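Local atomic coordinates of aminoacyl-tRNA synthetase (Cryptosporidium parvum, PDB entry 5F9Z), a protein that probably attaches proline to its cognate tRNA at the expense of ATP, and binds the inhibitor halofuginone. Residues E214-P219 against E452-T457. Residues are numbered along the deposited sequence; the frame is centred on the assembly and turned at random.
With HFG (7-bromo-6-chloro-3-{3-[(2R,3S)-3-hydroxypiperidin-2-yl]-2-oxopropyl}quinazolin-4(3H)-one), chain E.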
ATOM      1  N   GLU A 214       7.505  18.464  11.990  1.00 38.41           N
ATOM      2  CA  GLU A 214       6.561  18.955  12.988  1.00 40.70           C
ATOM      3  C   GLU A 214       5.309  19.520  12.329  1.00 41.24           C
ATOM      4  O   GLU A 214       4.202  19.387  12.863  1.00 40.72           O
ATOM      5  CB  GLU A 214       7.229  20.009  13.871  1.00 43.01           C
ATOM      6  CG  GLU A 214       8.423  19.497  14.660  1.00 45.87           C
ATOM      7  CD  GLU A 214       8.035  18.472  15.710  1.00 49.03           C
ATOM      8  OE1 GLU A 214       6.864  18.472  16.145  1.00 49.49           O
ATOM      9  OE2 GLU A 214       8.903  17.662  16.099  1.00 50.32           O
ATOM     10  N   ASN A 215       5.463  20.146  11.162  1.00 41.91           N
ATOM     11  CA  ASN A 215       4.323  20.695  10.442  1.00 42.62           C
ATOM     12  C   ASN A 215       3.499  19.620   9.745  1.00 39.30           C
ATOM     13  O   ASN A 215       2.326  19.860   9.438  1.00 39.87           O
ATOM     14  CB  ASN A 215       4.804  21.733   9.422  1.00 47.40           C
ATOM     15  CG  ASN A 215       3.663  22.390   8.670  1.00 50.96           C
ATOM     16  OD1 ASN A 215       3.599  22.331   7.442  1.00 53.30           O
ATOM     17  ND2 ASN A 215       2.749  23.012   9.405  1.00 51.52           N
ATOM     18  N   GLU A 216       4.075  18.442   9.505  1.00 37.34           N
ATOM     19  CA  GLU A 216       3.392  17.372   8.791  1.00 36.58           C
ATOM     20  C   GLU A 216       2.972  16.207   9.676  1.00 33.91           C
ATOM     21  O   GLU A 216       2.250  15.324   9.199  1.00 33.39           O
ATOM     22  CB  GLU A 216       4.281  16.842   7.656  1.00 37.72           C
ATOM     23  CG  GLU A 216       4.209  17.668   6.386  1.00 39.98           C
ATOM     24  CD  GLU A 216       2.858  17.562   5.709  1.00 40.78           C
ATOM     25  OE1 GLU A 216       2.418  16.427   5.436  1.00 39.53           O
ATOM     26  OE2 GLU A 216       2.231  18.613   5.462  1.00 43.38           O
ATOM     27  N   LYS A 217       3.392  16.175  10.937  1.00 32.54           N
ATOM     28  CA  LYS A 217       3.054  15.053  11.797  1.00 32.63           C
ATOM     29  C   LYS A 217       1.586  15.121  12.217  1.00 33.26           C
ATOM     30  O   LYS A 217       0.897  16.127  12.025  1.00 33.67           O
ATOM     31  CB  LYS A 217       3.952  15.031  13.033  1.00 32.00           C
ATOM     32  CG  LYS A 217       3.580  16.058  14.087  1.00 32.96           C
ATOM     33  CD  LYS A 217       4.475  15.946  15.309  1.00 33.93           C
ATOM     34  CE  LYS A 217       4.032  16.901  16.406  1.00 35.27           C
ATOM     35  NZ  LYS A 217       4.972  16.896  17.561  1.00 34.88           N
ATOM     36  N   PHE A 218       1.114  14.023  12.790  1.00 33.38           N
ATOM     37  CA  PHE A 218      -0.224  13.971  13.367  1.00 32.65           C
ATOM     38  C   PHE A 218      -0.288  14.912  14.562  1.00 34.51           C
ATOM     39  O   PHE A 218       0.433  14.696  15.545  1.00 34.74           O
ATOM     40  CB  PHE A 218      -0.550  12.537  13.785  1.00 30.53           C
ATOM     41  CG  PHE A 218      -1.936  12.355  14.344  1.00 29.26           C
ATOM     42  CD1 PHE A 218      -2.989  13.148  13.921  1.00 29.87           C
ATOM     43  CD2 PHE A 218      -2.181  11.380  15.298  1.00 27.37           C
ATOM     44  CE1 PHE A 218      -4.259  12.973  14.441  1.00 29.18           C
ATOM     45  CE2 PHE A 218      -3.449  11.201  15.820  1.00 27.22           C
ATOM     46  CZ  PHE A 218      -4.488  11.999  15.390  1.00 28.21           C
ATOM     47  N   PRO A 219      -1.112  15.965  14.526  1.00 36.61           N
ATOM     48  CA  PRO A 219      -1.144  16.912  15.653  1.00 36.98           C
ATOM     49  C   PRO A 219      -1.505  16.276  16.985  1.00 37.40           C
ATOM     50  O   PRO A 219      -1.165  16.838  18.033  1.00 38.87           O
ATOM     51  CB  PRO A 219      -2.202  17.937  15.221  1.00 36.83           C
ATOM     52  CG  PRO A 219      -2.226  17.848  13.731  1.00 36.87           C
ATOM     53  CD  PRO A 219      -1.971  16.403  13.411  1.00 36.58           C
ATOM     54  N   GLU A 452       6.961  28.479   4.603  1.00 57.78           N
ATOM     55  CA  GLU A 452       7.383  29.305   3.479  1.00 59.12           C
ATOM     56  C   GLU A 452       7.797  28.466   2.277  1.00 55.66           C
ATOM     57  O   GLU A 452       7.627  28.906   1.135  1.00 56.38           O
ATOM     58  CB  GLU A 452       8.533  30.223   3.900  1.00 62.34           C
ATOM     59  CG  GLU A 452       8.192  31.175   5.041  1.00 66.07           C
ATOM     60  CD  GLU A 452       7.243  32.288   4.627  1.00 69.98           C
ATOM     61  OE1 GLU A 452       6.947  32.412   3.419  1.00 71.09           O
ATOM     62  OE2 GLU A 452       6.795  33.042   5.515  1.00 72.45           O
ATOM     63  N   ILE A 453       8.343  27.270   2.512  1.00 51.37           N
ATOM     64  CA  ILE A 453       8.671  26.370   1.408  1.00 48.77           C
ATOM     65  C   ILE A 453       7.410  26.007   0.635  1.00 48.53           C
ATOM     66  O   ILE A 453       7.376  26.068  -0.600  1.00 48.51           O
ATOM     67  CB  ILE A 453       9.395  25.117   1.929  1.00 46.38           C
ATOM     68  CG1 ILE A 453      10.828  25.459   2.345  1.00 46.60           C
ATOM     69  CG2 ILE A 453       9.394  24.019   0.879  1.00 43.60           C
ATOM     70  CD1 ILE A 453      11.519  24.354   3.111  1.00 45.25           C
ATOM     71  N   LYS A 454       6.350  25.629   1.354  1.00 48.16           N
ATOM     72  CA  LYS A 454       5.074  25.352   0.701  1.00 47.31           C
ATOM     73  C   LYS A 454       4.536  26.592  -0.002  1.00 48.91           C
ATOM     74  O   LYS A 454       3.961  26.496  -1.092  1.00 48.86           O
ATOM     75  CB  LYS A 454       4.056  24.841   1.721  1.00 46.21           C
ATOM     76  CG  LYS A 454       4.434  23.542   2.412  1.00 44.24           C
ATOM     77  CD  LYS A 454       3.375  23.154   3.435  1.00 43.76           C
ATOM     78  CE  LYS A 454       3.761  21.899   4.198  1.00 42.87           C
ATOM     79  NZ  LYS A 454       2.720  21.507   5.188  1.00 43.35           N
ATOM     80  N   LYS A 455       4.719  27.766   0.606  1.00 50.42           N
ATOM     81  CA  LYS A 455       4.186  28.994   0.025  1.00 52.25           C
ATOM     82  C   LYS A 455       4.962  29.395  -1.225  1.00 53.47           C
ATOM     83  O   LYS A 455       4.367  29.760  -2.246  1.00 54.36           O
ATOM     84  CB  LYS A 455       4.212  30.118   1.060  1.00 52.50           C
ATOM     85  N   GLU A 456       6.295  29.335  -1.163  1.00 53.69           N
ATOM     86  CA  GLU A 456       7.106  29.758  -2.300  1.00 54.93           C
ATOM     87  C   GLU A 456       6.992  28.777  -3.461  1.00 56.16           C
ATOM     88  O   GLU A 456       6.974  29.189  -4.627  1.00 57.24           O
ATOM     89  CB  GLU A 456       8.565  29.919  -1.873  1.00 54.36           C
ATOM     90  N   THR A 457       6.918  27.476  -3.167  1.00 56.12           N
ATOM     91  CA  THR A 457       6.803  26.491  -4.237  1.00 58.08           C
ATOM     92  C   THR A 457       5.410  26.488  -4.854  1.00 64.06           C
ATOM     93  O   THR A 457       5.265  26.191  -6.046  1.00 65.10           O
ATOM     94  CB  THR A 457       7.159  25.097  -3.722  1.00 55.49           C
ATOM     95  OG1 THR A 457       6.389  24.805  -2.548  1.00 56.20           O
ATOM     96  CG2 THR A 457       8.643  25.014  -3.388  1.00 53.54           C
TER
HETATM   97  O4' HFG E 702      -6.475   8.828  12.037  1.00 34.77           O
HETATM   98  C21 HFG E 702      -5.524   9.516  12.273  1.00 34.31           C
HETATM   99  C3' HFG E 702      -4.358   8.977  13.133  1.00 33.19           C
HETATM  100  C2' HFG E 702      -4.347   7.451  13.249  1.00 30.75           C
HETATM  101  N1' HFG E 702      -5.551   6.983  13.790  1.00 29.62           N
HETATM  102  C6' HFG E 702      -5.760   5.599  13.487  1.00 30.42           C
HETATM  103  C5' HFG E 702      -4.470   4.889  13.068  1.00 30.70           C
HETATM  104  C4' HFG E 702      -3.888   5.471  11.894  1.00 29.63           C
HETATM  105  C39 HFG E 702      -4.100   6.864  11.842  1.00 30.25           C
HETATM  106  O7' HFG E 702      -2.879   7.551  11.248  1.00 30.95           O
HETATM  107  C1' HFG E 702      -5.445  11.046  11.675  1.00 34.29           C
HETATM  108  N3  HFG E 702      -6.830  11.486  11.213  1.00 34.63           N
HETATM  109  C4  HFG E 702      -7.824  11.727  12.151  1.00 36.81           C
HETATM  110  O11 HFG E 702      -7.591  11.590  13.353  1.00 37.67           O
HETATM  111  C10 HFG E 702      -9.063  12.122  11.737  1.00 38.27           C
HETATM  112  C5  HFG E 702     -10.120  12.385  12.681  1.00 39.94           C
HETATM  113  C2  HFG E 702      -7.077  11.637   9.929  1.00 34.54           C
HETATM  114  N1  HFG E 702      -8.283  12.021   9.484  1.00 35.65           N
HETATM  115  C9  HFG E 702      -9.284  12.268  10.381  1.00 38.22           C
HETATM  116  C8  HFG E 702     -10.546  12.671   9.918  1.00 41.16           C
HETATM  117  C7  HFG E 702     -11.582  12.927  10.850  1.00 45.97           C
HETATM  118 BR1  HFG E 702     -13.340  13.487  10.199  1.00 55.64          BR
HETATM  119  C6  HFG E 702     -11.357  12.780  12.227  1.00 42.82           C
HETATM  120 CL1  HFG E 702     -12.651  13.101  13.380  1.00 43.53          CL
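Lys454 reaches from helix 447-458 to the turn at Asn215 and Glu216; its ammonium makes both polar bonds of the contact, with CE packed close behind against Asn215 OD1. Beyond CG the lysine chain is fully extended, which is how it spans a gap that leaves the nearest CA atoms, those of Asn215 and Lys454, 10.8 Å apart. Asn215 comes to meet it from the opposite direction: Lys454 NZ donates to Asn215 OD1 at 2.6 Å, with a C=O...N angle of 156° and the nitrogen tilted 23° from the amide plane. Glu216 OE2 receives the same nitrogen at 2.9 Å on its anti lone pair, the side away from OE1, in a salt bridge. A bend at chi2 (-68°) in Glu216 swings its carboxylate round to the lysine, although its CB does not set out that way. OE1, the other oxygen, pairs with Lys475; the carboxylate is thus paired with two lysines, which would probably favour its charged form.

Within the turn, Lys217 NZ makes a salt bridge to Glu214 OE1 at 2.8 Å, on the syn lone pair of that oxygen. Two residues past Glu216, the Phe218 ring lays one face over the halofuginone linker, HFG C3' lying 3.6 Å above its plane and toward the rim. On the helix, Thr457 OG1 donates a hydrogen bond back to Ile453 O, which also accepts from Thr457 N, the two arriving from opposite faces of its carbonyl plane.

This is a small, partly exposed polar bridge between the class II catalytic core and the C-terminal zinc-binding domain of a prolyl-tRNA synthetase, made by a core loop that also lines the halofuginone pocket.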